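Local coordinates for protein ammonium transporter (Kuenenia stuttgartiensis, PDB 6EU6) that probably senses ammonium and passes the signal across the membrane, as the transporter-like sensor part of a histidine kinase, at residues Asp84-Leu87 and Ser93-Phe96. Sequence-based numbering, arbitrary orientation.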
loop_
_atom_site.group_PDB
_atom_site.type_symbol
_atom_site.label_atom_id
_atom_site.label_comp_id
_atom_site.label_asym_id
_atom_site.label_seq_id
_atom_site.Cartn_x
_atom_site.Cartn_y
_atom_site.Cartn_z
ATOM N N ASP A 84 -23.560 -7.814 -21.370
ATOM C CA ASP A 84 -22.993 -7.443 -22.629
ATOM C C ASP A 84 -21.992 -6.327 -22.557
ATOM O O ASP A 84 -21.776 -5.621 -23.537
ATOM C CB ASP A 84 -24.101 -7.121 -23.633
ATOM C CG ASP A 84 -24.720 -8.346 -24.178
ATOM O OD1 ASP A 84 -24.063 -9.411 -24.014
ATOM O OD2 ASP A 84 -25.847 -8.244 -24.752
ATOM N N LEU A 85 -21.295 -6.219 -21.443
ATOM C CA LEU A 85 -20.314 -5.142 -21.282
ATOM C C LEU A 85 -19.350 -5.120 -22.465
ATOM O O LEU A 85 -19.234 -4.113 -23.134
ATOM C CB LEU A 85 -19.541 -5.306 -19.962
ATOM C CG LEU A 85 -18.793 -4.082 -19.492
ATOM C CD1 LEU A 85 -19.765 -2.987 -19.090
ATOM C CD2 LEU A 85 -17.959 -4.471 -18.296
ATOM N N ALA A 86 -18.699 -6.244 -22.711
ATOM C CA ALA A 86 -17.809 -6.482 -23.868
ATOM C C ALA A 86 -18.336 -6.105 -25.290
ATOM O O ALA A 86 -17.545 -5.931 -26.203
ATOM C CB ALA A 86 -17.392 -7.962 -23.869
ATOM N N LEU A 87 -19.637 -6.023 -25.489
ATOM C CA LEU A 87 -20.178 -5.609 -26.780
ATOM C C LEU A 87 -20.219 -4.092 -26.946
ATOM O O LEU A 87 -20.314 -3.587 -28.054
ATOM C CB LEU A 87 -21.585 -6.129 -26.955
ATOM C CG LEU A 87 -21.719 -7.514 -27.571
ATOM C CD1 LEU A 87 -20.535 -8.443 -27.336
ATOM C CD2 LEU A 87 -23.017 -8.086 -27.026
ATOM N N SER A 93 -14.406 -1.109 -21.222
ATOM C CA SER A 93 -15.184 -2.222 -20.693
ATOM C C SER A 93 -15.036 -2.612 -19.214
ATOM O O SER A 93 -15.428 -1.888 -18.365
ATOM C CB SER A 93 -15.056 -3.432 -21.613
ATOM O OG SER A 93 -13.782 -3.980 -21.608
ATOM N N TYR A 94 -14.430 -3.749 -18.946
ATOM C CA TYR A 94 -14.264 -4.217 -17.589
ATOM C C TYR A 94 -13.445 -3.298 -16.702
ATOM O O TYR A 94 -13.729 -3.197 -15.558
ATOM C CB TYR A 94 -13.675 -5.606 -17.569
ATOM C CG TYR A 94 -14.530 -6.575 -18.277
ATOM C CD1 TYR A 94 -15.672 -7.031 -17.705
ATOM C CD2 TYR A 94 -14.227 -6.976 -19.541
ATOM C CE1 TYR A 94 -16.480 -7.905 -18.361
ATOM C CE2 TYR A 94 -15.024 -7.855 -20.205
ATOM C CZ TYR A 94 -16.151 -8.302 -19.608
ATOM O OH TYR A 94 -16.943 -9.167 -20.259
ATOM N N SER A 95 -12.441 -2.655 -17.261
ATOM C CA SER A 95 -11.609 -1.744 -16.512
ATOM C C SER A 95 -12.452 -0.588 -15.991
ATOM O O SER A 95 -12.393 -0.258 -14.854
ATOM C CB SER A 95 -10.450 -1.290 -17.372
ATOM O OG SER A 95 -9.769 -2.417 -17.843
ATOM N N PHE A 96 -13.233 0.005 -16.873
ATOM C CA PHE A 96 -14.163 1.066 -16.512
ATOM C C PHE A 96 -15.112 0.553 -15.452
ATOM O O PHE A 96 -15.420 1.235 -14.487
ATOM C CB PHE A 96 -14.960 1.486 -17.720
ATOM C CG PHE A 96 -15.911 2.590 -17.440
ATOM C CD1 PHE A 96 -15.488 3.918 -17.427
ATOM C CD2 PHE A 96 -17.230 2.311 -17.167
ATOM C CE1 PHE A 96 -16.414 4.941 -17.192
ATOM C CE2 PHE A 96 -18.157 3.323 -16.903
ATOM C CZ PHE A 96 -17.752 4.644 -16.939
#
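The 2.9 Å bond from Leu87 N to Asp84 O closes the short 3-10 turn from which Leu85 and Ala86 reach Ser93 and Tyr94; between the two pieces themselves the contact is apolar. Leu85 does most of the work. Its CG lies anti to the backbone N (chi1 -163°), and with chi2 at 68° CD2 comes within 3.6 Å of the backbone C of Ser93. The same methyl meets the Tyr94 ring obliquely, with CD2 3.5 Å from CD1 and 3.7 Å from CE1 of that tyrosine. The two side chains run past each other in opposite directions, and the tyrosine reaches on until its OH lies 3.8 Å from CB of Ala86. With an alanine here in place of Tyr94, the CD2 methyl of Leu85 would probably lose its aromatic neighbour and the CB of Ala86 the hydroxyl beside it, leaving a gap next to the turn. Leu85 also touches Phe63 of helix 40-67 and Phe148, while Tyr94 packs on Gly236 of a neighbouring subunit. The contact thus folds the loop that follows strand 75-76 back against the N-terminal part of membrane helix 93-114, beside a subunit interface of the trimer characteristic of the Amt family.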